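Putative lipoprotein (Pseudomonas protegens, PDB 4KT3) probably acts as the immunity protein of a type VI secretion effector-immunity pair, binding a peptidoglycan glycoside hydrolase effector. Local coordinates at residues B[23-28]-B[44-49]; B[90-95]-B[104-109]. All blocks are in the same frame, centred on the assembly; numbering follows the deposited sequence.

From the N terminus, helix 21-34 comes first and then the edge strand 44-47. Interaction 1 (23-28 with 44-49) joins them and closes a loop of 15 residues. The chain then runs through strands 62-69 and 78-86 before interaction 2 (90-95 with 104-109) opens. That contact closes a shorter loop of eight residues, which holds strand 99-100. The two contacts follow in series and neither nest nor cross. They meet through helix 21-34: Val27 CG1 packs 3.8 Å from Leu106 CD1, and Leu28 CD1 lies 3.9 Å from Thr92 CG2. Together they tie two helices to the antiparallel sheet.

Interaction 1 of 2, residues B[23-28]-B[44-49]; sequences QAEQVL and VFIDGD
Ile46 packs against Glu25 and Leu28 in a small, partly buried helix-on-sheet contact. It joins helix 21-34 to strand 44-47, an outermost strand of the antiparallel sheet within this chain. The contact is made by side chains alone, with no hydrogen bond between 23-28 and 44-49. The CB bonds of Glu25, Leu28 and Ile46 all point into the interface.

The branch methyl of Ile46 does the touching. Its CG2 lies 4.1 Å from Glu25 CG and 4.2 Å from Leu28 CD2, so one methyl meets both helix residues. With chi1 -68°, Ile46 CG1 lies beside the backbone N, and CG2, opposite that N, is the branch presented to the helix. Glu25 also carries its CG anti to the backbone N (chi1 -172°), and its chain stays extended beyond that. Its aliphatic part crosses Ile46 at a slant. The carboxylate goes to Arg29, one turn on in the same helix, where OE2 makes a salt bridge with NE. Ile46 touches Arg29 and Leu32 as well, while Glu25 and Leu28 both rest on Phe65 of strand 62-69.

Past the strand the chain turns. Asp47, with its CB bond pointing away from the helix, accepts from Asp49 N at OD1 (2.9 Å), which makes an Asx turn. The N-H arrives from above the carboxylate plane, 38° out of it. Asp49 O is hydrogen-bonded to Arg79 of the partner chain.

The chemistry is thus divided: methyl and methylene groups hold helix to strand, while the acid of Glu25 is paired along its own helix.

Interaction 2 of 2, residues B[90-95]-B[104-109]; sequences GDTWEI and AELRAL
Leu106 reaches from helix 104-117 to the start of strand 92-94 and ends beside Gly90 and Thr92. Its CD1 lies 4.4 Å from Gly90 O and equally far from Thr92 OG1. CG of Leu106 is trans to the backbone N (chi1 175°), which carries the two methyls out from the helix toward the strand.

Thr92 turns its hydroxyl back along its own segment. With chi1 at -60°, OG1 donates to Gly90 O at 2.9 Å. It comes from above the carbonyl plane, 37° out of it. Gly90 O also accepts from Gln110 of helix 104-117, so two donors grip this buried carbonyl. The CB bond of Asp91 points away from the helix, but its carboxylate swings back: OD1 faces a water and OD2 takes the Trp93 indole NE1 at 2.9 Å. OD2 sits at the ring edge, close to the indole plane, while the N-H meets the carboxylate from well above its plane. This bond should restrain the rotation of the indole.

The water bridges the segments. It can donate to Asp91 OD1 and accepts from Thr92 N. Its bond from Arg107 NH2 is long, at 3.3 Å, and probably secondary, since NH2 also has Leu101 O and Gln110 OE1 as partners. Arg107 leaves the helix with its CB bond pointing away, but a fold at chi1 and chi2 brings the guanidinium back. NH2 stays 5.1 Å from Asp91 OD1, so the water spans the opposite charges. Asp91 OD1 forms its salt bridge with Arg100 of strand 99-100.

Leu106 also packs on Ala31 of neighbouring helix 21-34, and Thr92 on Val85 of strand 78-86. The contact therefore lies where two helices meet the sheet.

Interaction 1 of 2, residues B[23-28]-B[44-49]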
ATOM      1  N   GLN B  23      12.951  12.871  -6.352  1.00 22.22           N
ATOM      2  CA  GLN B  23      12.499  14.129  -5.774  1.00 21.29           C
ATOM      3  C   GLN B  23      11.135  13.973  -5.103  1.00 20.95           C
ATOM      4  O   GLN B  23      10.902  14.525  -4.027  1.00 20.14           O
ATOM      5  CB  GLN B  23      12.443  15.219  -6.847  1.00 23.28           C
ATOM      6  CG  GLN B  23      13.816  15.642  -7.358  1.00 27.92           C
ATOM      7  CD  GLN B  23      13.749  16.582  -8.547  1.00 28.02           C
ATOM      8  OE1 GLN B  23      12.871  16.464  -9.401  1.00 26.17           O
ATOM      9  NE2 GLN B  23      14.680  17.533  -8.603  1.00 31.03           N
ATOM     10  N   ALA B  24      10.240  13.213  -5.729  1.00 18.93           N
ATOM     11  CA  ALA B  24       8.923  12.961  -5.152  1.00 16.79           C
ATOM     12  C   ALA B  24       9.066  12.241  -3.805  1.00 19.09           C
ATOM     13  O   ALA B  24       8.337  12.529  -2.863  1.00 18.94           O
ATOM     14  CB  ALA B  24       8.060  12.145  -6.110  1.00 17.11           C
ATOM     15  N   GLU B  25      10.018  11.317  -3.709  1.00 19.83           N
ATOM     16  CA  GLU B  25      10.245  10.629  -2.446  1.00 19.08           C
ATOM     17  C   GLU B  25      10.724  11.618  -1.380  1.00 19.28           C
ATOM     18  O   GLU B  25      10.354  11.520  -0.210  1.00 20.29           O
ATOM     19  CB  GLU B  25      11.273   9.505  -2.588  1.00 18.69           C
ATOM     20  CG  GLU B  25      11.365   8.658  -1.336  1.00 22.55           C
ATOM     21  CD  GLU B  25      12.537   7.698  -1.355  1.00 32.52           C
ATOM     22  OE1 GLU B  25      12.770   7.040  -2.387  1.00 36.34           O
ATOM     23  OE2 GLU B  25      13.228   7.603  -0.325  1.00 34.81           O
ATOM     24  N   GLN B  26      11.554  12.570  -1.780  1.00 18.95           N
ATOM     25  CA  GLN B  26      12.030  13.561  -0.827  1.00 22.04           C
ATOM     26  C   GLN B  26      10.882  14.456  -0.356  1.00 22.02           C
ATOM     27  O   GLN B  26      10.824  14.821   0.823  1.00 21.71           O
ATOM     28  CB  GLN B  26      13.193  14.371  -1.401  1.00 24.87           C
ATOM     29  CG  GLN B  26      14.466  13.550  -1.538  1.00 34.39           C
ATOM     30  CD  GLN B  26      14.851  12.834  -0.242  1.00 37.30           C
ATOM     31  OE1 GLN B  26      14.911  13.448   0.826  1.00 38.46           O
ATOM     32  NE2 GLN B  26      15.105  11.527  -0.335  1.00 40.84           N
ATOM     33  N   VAL B  27       9.958  14.777  -1.261  1.00 20.93           N
ATOM     34  CA  VAL B  27       8.743  15.495  -0.887  1.00 18.61           C
ATOM     35  C   VAL B  27       7.959  14.673   0.141  1.00 17.43           C
ATOM     36  O   VAL B  27       7.550  15.189   1.181  1.00 18.81           O
ATOM     37  CB  VAL B  27       7.846  15.802  -2.122  1.00 18.78           C
ATOM     38  CG1 VAL B  27       6.499  16.362  -1.698  1.00 19.50           C
ATOM     39  CG2 VAL B  27       8.541  16.791  -3.059  1.00 21.74           C
ATOM     40  N   LEU B  28       7.744  13.392  -0.147  1.00 18.04           N
ATOM     41  CA  LEU B  28       7.046  12.519   0.792  1.00 15.35           C
ATOM     42  C   LEU B  28       7.742  12.513   2.154  1.00 20.14           C
ATOM     43  O   LEU B  28       7.090  12.590   3.202  1.00 18.11           O
ATOM     44  CB  LEU B  28       6.953  11.095   0.233  1.00 16.07           C
ATOM     45  CG  LEU B  28       6.308  10.091   1.187  1.00 17.62           C
ATOM     46  CD1 LEU B  28       4.874  10.507   1.523  1.00 20.62           C
ATOM     47  CD2 LEU B  28       6.326   8.693   0.595  1.00 17.85           C
ATOM     48  N   VAL B  44      12.299  -0.069   9.192  1.00 23.70           N
ATOM     49  CA  VAL B  44      11.373   0.803   8.479  1.00 24.77           C
ATOM     50  C   VAL B  44      11.922   1.180   7.104  1.00 22.82           C
ATOM     51  O   VAL B  44      13.121   1.410   6.944  1.00 27.17           O
ATOM     52  CB  VAL B  44      11.090   2.086   9.276  1.00 24.73           C
ATOM     53  CG1 VAL B  44      10.192   3.017   8.488  1.00 27.32           C
ATOM     54  CG2 VAL B  44      10.463   1.749  10.624  1.00 26.02           C
ATOM     55  N   PHE B  45      11.044   1.247   6.112  1.00 20.01           N
ATOM     56  CA  PHE B  45      11.469   1.606   4.761  1.00 18.78           C
ATOM     57  C   PHE B  45      10.387   2.362   4.012  1.00 17.47           C
ATOM     58  O   PHE B  45       9.208   2.218   4.293  1.00 20.71           O
ATOM     59  CB  PHE B  45      11.778   0.345   3.964  1.00 21.97           C
ATOM     60  CG  PHE B  45      10.597  -0.567   3.819  1.00 22.33           C
ATOM     61  CD1 PHE B  45       9.641  -0.327   2.849  1.00 24.30           C
ATOM     62  CD2 PHE B  45      10.430  -1.646   4.670  1.00 22.51           C
ATOM     63  CE1 PHE B  45       8.549  -1.144   2.710  1.00 26.81           C
ATOM     64  CE2 PHE B  45       9.339  -2.477   4.542  1.00 23.54           C
ATOM     65  CZ  PHE B  45       8.388  -2.229   3.563  1.00 24.34           C
ATOM     66  N   ILE B  46      10.817   3.173   3.053  1.00 16.33           N
ATOM     67  CA  ILE B  46       9.936   3.703   2.035  1.00 18.02           C
ATOM     68  C   ILE B  46      10.322   3.037   0.728  1.00 18.62           C
ATOM     69  O   ILE B  46      11.494   3.019   0.362  1.00 21.36           O
ATOM     70  CB  ILE B  46      10.075   5.230   1.903  1.00 21.51           C
ATOM     71  CG1 ILE B  46       9.534   5.913   3.159  1.00 20.09           C
ATOM     72  CG2 ILE B  46       9.336   5.743   0.665  1.00 22.24           C
ATOM     73  CD1 ILE B  46       9.748   7.406   3.183  1.00 26.09           C
ATOM     74  N   ASP B  47       9.327   2.504   0.023  1.00 16.74           N
ATOM     75  CA  ASP B  47       9.552   1.799  -1.231  1.00 16.61           C
ATOM     76  C   ASP B  47       8.814   2.503  -2.367  1.00 13.37           C
ATOM     77  O   ASP B  47       7.580   2.590  -2.352  1.00 15.18           O
ATOM     78  CB  ASP B  47       9.021   0.378  -1.091  1.00 17.11           C
ATOM     79  CG  ASP B  47       9.410  -0.524  -2.238  1.00 25.48           C
ATOM     80  OD1 ASP B  47       9.940  -0.047  -3.257  1.00 22.60           O
ATOM     81  OD2 ASP B  47       9.164  -1.740  -2.112  1.00 33.23           O
ATOM     82  N   GLY B  48       9.557   2.978  -3.362  1.00 14.32           N
ATOM     83  CA  GLY B  48       8.947   3.628  -4.512  1.00 14.98           C
ATOM     84  C   GLY B  48       8.886   2.746  -5.748  1.00 14.61           C
ATOM     85  O   GLY B  48       8.468   3.204  -6.810  1.00 15.50           O
ATOM     86  N   ASP B  49       9.276   1.478  -5.620  1.00 12.96           N
ATOM     87  CA  ASP B  49       9.227   0.554  -6.755  1.00 14.66           C
ATOM     88  C   ASP B  49       7.844  -0.093  -6.836  1.00 12.78           C
ATOM     89  O   ASP B  49       7.670  -1.304  -6.601  1.00 15.46           O
ATOM     90  CB  ASP B  49      10.328  -0.503  -6.639  1.00 16.62           C
ATOM     91  CG  ASP B  49      10.420  -1.393  -7.865  1.00 23.38           C
ATOM     92  OD1 ASP B  49       9.819  -1.049  -8.902  1.00 23.72           O
ATOM     93  OD2 ASP B  49      11.110  -2.437  -7.793  1.00 26.60           O
TER

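Interaction 2 of 2, residues B[90-95]-B[104-109]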
ATOM      1  N   GLY B  90       3.525  18.319  -6.244  1.00 14.80           N
ATOM      2  CA  GLY B  90       3.926  17.749  -4.974  1.00 17.03           C
ATOM      3  C   GLY B  90       2.769  17.429  -4.041  1.00 16.67           C
ATOM      4  O   GLY B  90       2.993  17.039  -2.891  1.00 15.81           O
ATOM      5  N   ASP B  91       1.532  17.604  -4.508  1.00 15.99           N
ATOM      6  CA  ASP B  91       0.369  17.209  -3.706  1.00 16.17           C
ATOM      7  C   ASP B  91       0.547  15.755  -3.295  1.00 13.70           C
ATOM      8  O   ASP B  91       0.796  14.888  -4.153  1.00 15.21           O
ATOM      9  CB  ASP B  91      -0.924  17.376  -4.515  1.00 17.04           C
ATOM     10  CG  ASP B  91      -2.178  17.432  -3.647  1.00 17.39           C
ATOM     11  OD1 ASP B  91      -2.101  17.843  -2.463  1.00 18.10           O
ATOM     12  OD2 ASP B  91      -3.254  17.079  -4.177  1.00 17.77           O
ATOM     13  N   THR B  92       0.360  15.481  -2.002  1.00 16.58           N
ATOM     14  CA  THR B  92       0.620  14.158  -1.443  1.00 14.20           C
ATOM     15  C   THR B  92      -0.608  13.605  -0.720  1.00 15.79           C
ATOM     16  O   THR B  92      -1.154  14.249   0.178  1.00 18.11           O
ATOM     17  CB  THR B  92       1.834  14.194  -0.499  1.00 15.60           C
ATOM     18  OG1 THR B  92       2.981  14.622  -1.235  1.00 17.34           O
ATOM     19  CG2 THR B  92       2.112  12.822   0.129  1.00 15.37           C
ATOM     20  N   TRP B  93      -1.029  12.411  -1.134  1.00 14.38           N
ATOM     21  CA  TRP B  93      -2.184  11.740  -0.555  1.00 14.25           C
ATOM     22  C   TRP B  93      -1.826  10.363  -0.017  1.00 13.62           C
ATOM     23  O   TRP B  93      -1.045   9.630  -0.619  1.00 14.34           O
ATOM     24  CB  TRP B  93      -3.276  11.548  -1.615  1.00 14.40           C
ATOM     25  CG  TRP B  93      -4.000  12.798  -1.980  1.00 16.37           C
ATOM     26  CD1 TRP B  93      -3.549  13.804  -2.791  1.00 18.28           C
ATOM     27  CD2 TRP B  93      -5.307  13.179  -1.554  1.00 16.16           C
ATOM     28  NE1 TRP B  93      -4.497  14.793  -2.892  1.00 16.48           N
ATOM     29  CE2 TRP B  93      -5.587  14.435  -2.139  1.00 15.09           C
ATOM     30  CE3 TRP B  93      -6.269  12.587  -0.735  1.00 18.01           C
ATOM     31  CZ2 TRP B  93      -6.791  15.099  -1.933  1.00 20.21           C
ATOM     32  CZ3 TRP B  93      -7.466  13.249  -0.534  1.00 21.03           C
ATOM     33  CH2 TRP B  93      -7.711  14.497  -1.121  1.00 20.45           C
ATOM     34  N   GLU B  94      -2.429  10.007   1.109  1.00 14.80           N
ATOM     35  CA  GLU B  94      -2.457   8.617   1.546  1.00 15.03           C
ATOM     36  C   GLU B  94      -3.732   8.046   0.934  1.00 15.50           C
ATOM     37  O   GLU B  94      -4.831   8.505   1.252  1.00 14.97           O
ATOM     38  CB  GLU B  94      -2.488   8.527   3.068  1.00 16.44           C
ATOM     39  CG  GLU B  94      -1.828   7.270   3.629  1.00 16.59           C
ATOM     40  CD  GLU B  94      -2.647   6.013   3.402  1.00 13.63           C
ATOM     41  OE1 GLU B  94      -3.871   6.127   3.217  1.00 16.78           O
ATOM     42  OE2 GLU B  94      -2.070   4.902   3.400  1.00 18.37           O
ATOM     43  N   ILE B  95      -3.590   7.068   0.042  1.00 13.41           N
ATOM     44  CA  ILE B  95      -4.698   6.704  -0.841  1.00 12.56           C
ATOM     45  C   ILE B  95      -5.536   5.501  -0.374  1.00 14.06           C
ATOM     46  O   ILE B  95      -6.454   5.062  -1.073  1.00 16.92           O
ATOM     47  CB  ILE B  95      -4.233   6.542  -2.312  1.00 12.60           C
ATOM     48  CG1 ILE B  95      -3.153   5.464  -2.466  1.00 13.10           C
ATOM     49  CG2 ILE B  95      -3.708   7.867  -2.835  1.00 14.23           C
ATOM     50  CD1 ILE B  95      -2.908   5.077  -3.927  1.00 12.71           C
ATOM     51  N   ALA B 104       3.218  22.968   7.224  1.00 30.07           N
ATOM     52  CA  ALA B 104       3.793  24.189   6.671  1.00 25.24           C
ATOM     53  C   ALA B 104       4.980  23.895   5.767  1.00 28.10           C
ATOM     54  O   ALA B 104       5.100  24.483   4.704  1.00 25.93           O
ATOM     55  CB  ALA B 104       4.199  25.130   7.782  1.00 29.01           C
ATOM     56  N   GLU B 105       5.856  22.981   6.176  1.00 24.72           N
ATOM     57  CA  GLU B 105       7.043  22.700   5.380  1.00 26.15           C
ATOM     58  C   GLU B 105       6.659  22.062   4.040  1.00 25.27           C
ATOM     59  O   GLU B 105       7.234  22.392   3.001  1.00 24.45           O
ATOM     60  CB  GLU B 105       8.027  21.815   6.150  1.00 28.29           C
ATOM     61  N   LEU B 106       5.678  21.164   4.064  1.00 22.22           N
ATOM     62  CA  LEU B 106       5.213  20.509   2.846  1.00 20.27           C
ATOM     63  C   LEU B 106       4.578  21.524   1.884  1.00 21.89           C
ATOM     64  O   LEU B 106       4.869  21.521   0.690  1.00 19.23           O
ATOM     65  CB  LEU B 106       4.208  19.404   3.181  1.00 22.62           C
ATOM     66  CG  LEU B 106       3.545  18.712   1.987  1.00 19.64           C
ATOM     67  CD1 LEU B 106       4.576  18.005   1.097  1.00 20.87           C
ATOM     68  CD2 LEU B 106       2.488  17.730   2.481  1.00 22.95           C
ATOM     69  N   ARG B 107       3.710  22.390   2.404  1.00 19.24           N
ATOM     70  CA  ARG B 107       3.042  23.394   1.571  1.00 22.28           C
ATOM     71  C   ARG B 107       4.047  24.337   0.923  1.00 21.90           C
ATOM     72  O   ARG B 107       3.884  24.741  -0.232  1.00 19.30           O
ATOM     73  CB  ARG B 107       2.053  24.209   2.408  1.00 23.74           C
ATOM     74  CG  ARG B 107       0.786  23.445   2.807  1.00 25.02           C
ATOM     75  CD  ARG B 107      -0.135  23.172   1.616  1.00 29.68           C
ATOM     76  NE  ARG B 107      -1.290  22.355   2.001  1.00 34.91           N
ATOM     77  CZ  ARG B 107      -1.314  21.022   1.988  1.00 34.38           C
ATOM     78  NH1 ARG B 107      -2.406  20.375   2.364  1.00 33.72           N
ATOM     79  NH2 ARG B 107      -0.252  20.326   1.601  1.00 29.78           N
ATOM     80  N   ALA B 108       5.085  24.694   1.670  1.00 19.94           N
ATOM     81  CA  ALA B 108       6.137  25.550   1.142  1.00 22.97           C
ATOM     82  C   ALA B 108       6.835  24.862  -0.037  1.00 23.27           C
ATOM     83  O   ALA B 108       7.126  25.492  -1.053  1.00 21.57           O
ATOM     84  CB  ALA B 108       7.144  25.900   2.242  1.00 23.13           C
ATOM     85  N   LEU B 109       7.108  23.570   0.107  1.00 21.22           N
ATOM     86  CA  LEU B 109       7.733  22.804  -0.965  1.00 22.56           C
ATOM     87  C   LEU B 109       6.832  22.755  -2.190  1.00 20.10           C
ATOM     88  O   LEU B 109       7.291  22.890  -3.327  1.00 21.29           O
ATOM     89  CB  LEU B 109       8.024  21.376  -0.506  1.00 26.84           C
ATOM     90  CG  LEU B 109       9.483  20.962  -0.416  1.00 33.99           C
ATOM     91  CD1 LEU B 109       9.545  19.467  -0.134  1.00 31.76           C
ATOM     92  CD2 LEU B 109      10.261  21.333  -1.686  1.00 33.63           C
TER
HETATM   93  O   HOH W   1      -0.520  17.532  -0.060  1.00 18.16           O